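PDB 3EUO: type III Pentaketide Synthase from Neurospora crassa, which is a type III polyketide synthase of the chalcone/stilbene synthase family, probably acting as an acyltransferase that builds pentaketides. Local coordinates for residues A[49-54]-A[176-181]; A[103-108]-A[167-172]. All blocks are in the same frame, centred on the assembly; numbering follows the deposited sequence.

Contact 1: A[49-54]-A[176-181]; sequences DQRSSI and VSTTMV
S53, at the end of the short strand 51-53, brings its CA to 6.2 Å from the CA of T178, which begins the 3-10 turn 178-180, a separation at which the backbones meet through side chains and do not pair as strands. In this thiolase-like fold, strand 51-53 pairs with strand 15-17, while 176-181 is the link between core strand 168-175 and helix 181-191. T178 is the hub. Its hydroxyl and its methyl serve different neighbours: OG1 lies 2.8 Å from S53 OG and is hydrogen-bonded to D203, whose carboxylate also takes the backbone N-H of I54 and that of S177. S53 OG in turn hydrogen-bonds to the backbone O of G55. Small hydroxyl residues suit this spot, since T178 can reach the D203 carboxylate and S53 the carbonyl of G55 while taking up little volume. Beyond the hydroxyls the contact turns apolar. I54 carries its CG1 in the crowded position between backbone N and carbonyl carbon (chi1 59°), which sends the CG1-CD1 branch across the loop at about a right angle to its partners. CD1 comes to 3.7 Å from CG2 of T179, and CG1 lies 4.1 Å from CG1 of V176; V76 and L73 of helix 70-96 pack against I54 and T179 respectively. With an alanine here the branch is gone, and the methyls of V176 and T179 would probably face a gap between this loop and helix 70-96. The other end of the contact belongs to R51, whose chain bends at chi3 (-58°) and slides past T178 in the opposite direction. Its NH1, hydrogen-bonded to the carbonyl of F201, has CG2 of T178 at the guanidinium edge, near its plane, 3.5 Å away.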
loop_
_atom_site.group_PDB
_atom_site.type_symbol
_atom_site.label_atom_id
_atom_site.label_comp_id
_atom_site.label_asym_id
_atom_site.label_seq_id
_atom_site.Cartn_x
_atom_site.Cartn_y
_atom_site.Cartn_z
ATOM N N ASP A 49 -18.036 21.650 14.095
ATOM C CA ASP A 49 -19.467 21.880 14.018
ATOM C C ASP A 49 -20.212 20.650 13.477
ATOM O O ASP A 49 -21.253 20.252 14.010
ATOM C CB ASP A 49 -19.735 23.105 13.132
ATOM C CG ASP A 49 -21.165 23.592 13.220
ATOM O OD1 ASP A 49 -21.685 23.730 14.353
ATOM O OD2 ASP A 49 -21.762 23.854 12.151
ATOM N N GLN A 50 -19.680 20.067 12.406
ATOM C CA GLN A 50 -20.304 18.933 11.728
ATOM C C GLN A 50 -19.254 18.011 11.140
ATOM O O GLN A 50 -18.221 18.475 10.666
ATOM C CB GLN A 50 -21.217 19.412 10.601
ATOM C CG GLN A 50 -22.507 20.058 11.077
ATOM C CD GLN A 50 -23.535 20.157 9.982
ATOM O OE1 GLN A 50 -23.259 20.672 8.893
ATOM N NE2 GLN A 50 -24.738 19.665 10.261
ATOM N N ARG A 51 -19.532 16.710 11.178
ATOM C CA ARG A 51 -18.673 15.710 10.543
ATOM C C ARG A 51 -19.413 15.066 9.375
ATOM O O ARG A 51 -20.583 14.706 9.486
ATOM C CB ARG A 51 -18.242 14.628 11.533
ATOM C CG ARG A 51 -17.330 15.086 12.664
ATOM C CD ARG A 51 -17.044 13.937 13.648
ATOM N NE ARG A 51 -18.275 13.386 14.217
ATOM C CZ ARG A 51 -18.814 12.212 13.889
ATOM N NH1 ARG A 51 -18.231 11.417 12.987
ATOM N NH2 ARG A 51 -19.949 11.826 14.462
ATOM N N SER A 52 -18.723 14.925 8.254
ATOM C CA SER A 52 -19.292 14.303 7.068
ATOM C C SER A 52 -19.339 12.791 7.252
ATOM O O SER A 52 -18.384 12.204 7.753
ATOM C CB SER A 52 -18.453 14.666 5.848
ATOM O OG SER A 52 -18.643 16.040 5.515
ATOM N N SER A 53 -20.450 12.175 6.850
ATOM C CA SER A 53 -20.649 10.732 7.033
ATOM C C SER A 53 -21.452 10.085 5.914
ATOM O O SER A 53 -22.365 10.696 5.343
ATOM C CB SER A 53 -21.331 10.459 8.374
ATOM O OG SER A 53 -21.527 9.074 8.592
ATOM N N ILE A 54 -21.109 8.834 5.616
ATOM C CA ILE A 54 -21.874 8.017 4.671
ATOM C C ILE A 54 -23.297 7.733 5.161
ATOM O O ILE A 54 -24.162 7.348 4.373
ATOM C CB ILE A 54 -21.171 6.675 4.347
ATOM C CG1 ILE A 54 -20.953 5.837 5.615
ATOM C CG2 ILE A 54 -19.873 6.914 3.595
ATOM C CD1 ILE A 54 -22.062 4.825 5.893
ATOM N N VAL A 176 -13.427 6.043 5.053
ATOM C CA VAL A 176 -14.738 5.893 5.688
ATOM C C VAL A 176 -14.471 5.468 7.131
ATOM O O VAL A 176 -14.232 4.289 7.414
ATOM C CB VAL A 176 -15.632 4.853 4.970
ATOM C CG1 VAL A 176 -16.991 4.730 5.677
ATOM C CG2 VAL A 176 -15.831 5.231 3.495
ATOM N N SER A 177 -14.489 6.441 8.033
ATOM C CA SER A 177 -14.156 6.204 9.432
ATOM C C SER A 177 -15.386 6.134 10.337
ATOM O O SER A 177 -15.338 5.514 11.402
ATOM C CB SER A 177 -13.243 7.318 9.935
ATOM O OG SER A 177 -13.918 8.562 9.872
ATOM N N THR A 178 -16.476 6.783 9.931
ATOM C CA THR A 178 -17.632 6.950 10.834
ATOM C C THR A 178 -18.336 5.645 11.165
ATOM O O THR A 178 -18.993 5.537 12.205
ATOM C CB THR A 178 -18.681 7.957 10.305
ATOM O OG1 THR A 178 -19.214 7.484 9.065
ATOM C CG2 THR A 178 -18.071 9.344 10.136
ATOM N N THR A 179 -18.178 4.655 10.289
ATOM C CA THR A 179 -18.796 3.344 10.468
ATOM C C THR A 179 -18.151 2.556 11.610
ATOM O O THR A 179 -18.666 1.516 12.021
ATOM C CB THR A 179 -18.732 2.520 9.170
ATOM O OG1 THR A 179 -17.383 2.514 8.668
ATOM C CG2 THR A 179 -19.662 3.123 8.109
ATOM N N MET A 180 -17.023 3.052 12.111
ATOM C CA MET A 180 -16.305 2.397 13.201
ATOM C C MET A 180 -16.708 2.955 14.565
ATOM O O MET A 180 -16.115 2.606 15.590
ATOM C CB MET A 180 -14.781 2.448 12.961
ATOM C CG MET A 180 -14.314 1.445 11.867
ATOM S SD MET A 180 -12.565 1.565 11.407
ATOM C CE MET A 180 -12.719 1.459 9.633
ATOM N N VAL A 181 -17.764 3.773 14.572
ATOM C CA VAL A 181 -18.281 4.376 15.798
ATOM C C VAL A 181 -18.620 3.319 16.864
ATOM O O VAL A 181 -18.245 3.485 18.027
ATOM C CB VAL A 181 -19.470 5.355 15.523
ATOM C CG1 VAL A 181 -20.650 4.634 14.888
ATOM C CG2 VAL A 181 -19.904 6.095 16.807
#

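Contact 2: A[103-108]-A[167-172]; sequences ITHMVS and ARILVL
H105 and I169 form the first pair of a run of parallel bridges continued by M106 with L170, V107 with V171 and S108 with L172, in which the axes of 105-108 and 168-172 come within 4.6 Å with their directions only 17° apart. The tight part is this buried, regular strand pairing. L170 gives its N-H to H105 O and its own O to V107 N (2.8 Å), and L172 N reaches V107 O, the alternation of a regular parallel sheet. On the face that bears H105, V107, I169 and V171, CD1 of I169 lies over the imidazole, 3.9 Å from its centroid and offset toward the rim, a CH-pi contact; H105 takes this position with chi1 -54°, its CG beside the backbone N. A branched aliphatic fits because its CG1 arm carries CD1 over the ring face while CG2 meets CG2 of V107. The opposite face is lined by M106, L170, S108 and L172, with I103 CG2 touching L170 CB.

The more solvent-accessible end is at T104, partly exposed and just before the strand, yet it stays firmly hydrogen-bonded. T104 N keeps the backbone bond to R168 O, but R168 N finds the side-chain OG1 of T104 as its acceptor (3.0 Å). That OG1 also lies in the plane of the H105 ring, 2.7 Å from ND1. One threonine hydroxyl thus serves the neighbouring strand and also fixes the rotation of the imidazole. R168 leads its guanidinium away from this contact, with NH1 on the carbonyl O of A167 and NH2 on that of I214.

Across the sheet, strand 134-138 flanks 105-109, while strand 204-211 lies beyond 168-175. Helices 70-96 and 119-127 pack on the M106-L170 face, and H160 of helix 145-162 meets the H105 ring edge-to-face.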
loop_
_atom_site.group_PDB
_atom_site.type_symbol
_atom_site.label_atom_id
_atom_site.label_comp_id
_atom_site.label_asym_id
_atom_site.label_seq_id
_atom_site.Cartn_x
_atom_site.Cartn_y
_atom_site.Cartn_z
ATOM N N ILE A 103 -4.547 8.640 -18.459
ATOM C CA ILE A 103 -4.025 8.430 -17.105
ATOM C C ILE A 103 -3.008 7.287 -17.137
ATOM O O ILE A 103 -3.329 6.171 -17.558
ATOM C CB ILE A 103 -5.162 8.157 -16.077
ATOM C CG1 ILE A 103 -6.195 9.294 -16.079
ATOM C CG2 ILE A 103 -4.598 7.924 -14.674
ATOM C CD1 ILE A 103 -5.639 10.674 -15.712
ATOM N N THR A 104 -1.792 7.580 -16.682
ATOM C CA THR A 104 -0.669 6.651 -16.788
ATOM C C THR A 104 -0.388 5.873 -15.501
ATOM O O THR A 104 0.108 4.746 -15.550
ATOM C CB THR A 104 0.629 7.379 -17.193
ATOM O OG1 THR A 104 0.944 8.366 -16.200
ATOM C CG2 THR A 104 0.482 8.052 -18.560
ATOM N N HIS A 105 -0.669 6.498 -14.358
ATOM C CA HIS A 105 -0.461 5.876 -13.053
ATOM C C HIS A 105 -1.626 6.275 -12.158
ATOM O O HIS A 105 -2.299 7.285 -12.402
ATOM C CB HIS A 105 0.793 6.403 -12.335
ATOM C CG HIS A 105 2.078 6.321 -13.105
ATOM N ND1 HIS A 105 2.322 7.061 -14.243
ATOM C CD2 HIS A 105 3.235 5.679 -12.822
ATOM C CE1 HIS A 105 3.557 6.832 -14.659
ATOM N NE2 HIS A 105 4.137 6.005 -13.806
ATOM N N MET A 106 -1.826 5.507 -11.093
ATOM C CA MET A 106 -2.774 5.837 -10.038
ATOM C C MET A 106 -2.043 5.599 -8.718
ATOM O O MET A 106 -1.416 4.556 -8.544
ATOM C CB MET A 106 -4.014 4.941 -10.153
ATOM C CG MET A 106 -5.152 5.237 -9.184
ATOM S SD MET A 106 -6.586 4.180 -9.587
ATOM C CE MET A 106 -7.554 5.236 -10.631
ATOM N N VAL A 107 -2.065 6.581 -7.820
ATOM C CA VAL A 107 -1.524 6.383 -6.464
ATOM C C VAL A 107 -2.654 6.652 -5.485
ATOM O O VAL A 107 -3.116 7.786 -5.375
ATOM C CB VAL A 107 -0.316 7.302 -6.135
ATOM C CG1 VAL A 107 0.211 7.009 -4.726
ATOM C CG2 VAL A 107 0.807 7.114 -7.149
ATOM N N SER A 108 -3.092 5.608 -4.786
ATOM C CA SER A 108 -4.262 5.685 -3.911
ATOM C C SER A 108 -3.884 5.388 -2.479
ATOM O O SER A 108 -2.902 4.701 -2.221
ATOM C CB SER A 108 -5.348 4.694 -4.355
ATOM O OG SER A 108 -5.701 4.909 -5.713
ATOM N N ALA A 167 3.451 11.719 -18.142
ATOM C CA ALA A 167 2.850 11.104 -16.969
ATOM C C ALA A 167 1.689 11.960 -16.517
ATOM O O ALA A 167 1.815 13.181 -16.381
ATOM C CB ALA A 167 3.868 10.954 -15.850
ATOM N N ARG A 168 0.554 11.308 -16.304
ATOM C CA ARG A 168 -0.626 11.932 -15.728
ATOM C C ARG A 168 -1.114 10.985 -14.648
ATOM O O ARG A 168 -1.605 9.888 -14.952
ATOM C CB ARG A 168 -1.717 12.121 -16.789
ATOM C CG ARG A 168 -1.244 12.832 -18.068
ATOM C CD ARG A 168 -0.983 14.339 -17.862
ATOM N NE ARG A 168 -0.660 14.975 -19.144
ATOM C CZ ARG A 168 0.567 15.087 -19.656
ATOM N NH1 ARG A 168 1.625 14.626 -18.999
ATOM N NH2 ARG A 168 0.732 15.659 -20.841
ATOM N N ILE A 169 -0.977 11.397 -13.390
ATOM C CA ILE A 169 -1.228 10.480 -12.284
ATOM C C ILE A 169 -2.461 10.862 -11.475
ATOM O O ILE A 169 -2.552 11.973 -10.957
ATOM C CB ILE A 169 0.007 10.347 -11.359
ATOM C CG1 ILE A 169 1.245 9.969 -12.195
ATOM C CG2 ILE A 169 -0.281 9.341 -10.222
ATOM C CD1 ILE A 169 2.452 9.490 -11.399
ATOM N N LEU A 170 -3.408 9.929 -11.375
ATOM C CA LEU A 170 -4.546 10.102 -10.490
ATOM C C LEU A 170 -4.083 9.801 -9.072
ATOM O O LEU A 170 -3.734 8.656 -8.764
ATOM C CB LEU A 170 -5.711 9.177 -10.883
ATOM C CG LEU A 170 -6.953 9.199 -9.973
ATOM C CD1 LEU A 170 -7.515 10.613 -9.788
ATOM C CD2 LEU A 170 -8.034 8.283 -10.498
ATOM N N VAL A 171 -4.092 10.826 -8.223
ATOM C CA VAL A 171 -3.723 10.684 -6.809
ATOM C C VAL A 171 -4.993 10.744 -5.966
ATOM O O VAL A 171 -5.691 11.756 -5.965
ATOM C CB VAL A 171 -2.751 11.783 -6.340
ATOM C CG1 VAL A 171 -2.090 11.377 -5.012
ATOM C CG2 VAL A 171 -1.682 12.063 -7.400
ATOM N N LEU A 172 -5.278 9.670 -5.234
ATOM C CA LEU A 172 -6.605 9.497 -4.645
ATOM C C LEU A 172 -6.561 9.080 -3.176
ATOM O O LEU A 172 -5.802 8.192 -2.807
ATOM C CB LEU A 172 -7.405 8.462 -5.461
ATOM C CG LEU A 172 -8.794 8.016 -4.961
ATOM C CD1 LEU A 172 -9.811 9.147 -5.067
ATOM C CD2 LEU A 172 -9.278 6.771 -5.719
#

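From the N terminus, the chain first passes 49-54, runs through helix 70-96, and enters 103-108, the first strand of contact 2. Helix 119-127, strand 134-138 and helix 145-162 then follow before 167-172 returns to pair with 103-108, closing the inner loop of 58 residues. The same strand runs on into the loop 176-181, whose meeting with 49-54 in contact 1 closes the larger loop around it, so the smaller loop sits wholly within the larger. The centres of the two contacts lie about 27 Å apart. Contact 2 joins two adjacent strands of the central mixed sheet, whereas contact 1 ties the end of one of these strands to the small two-stranded sheet of 15-17 and 51-53.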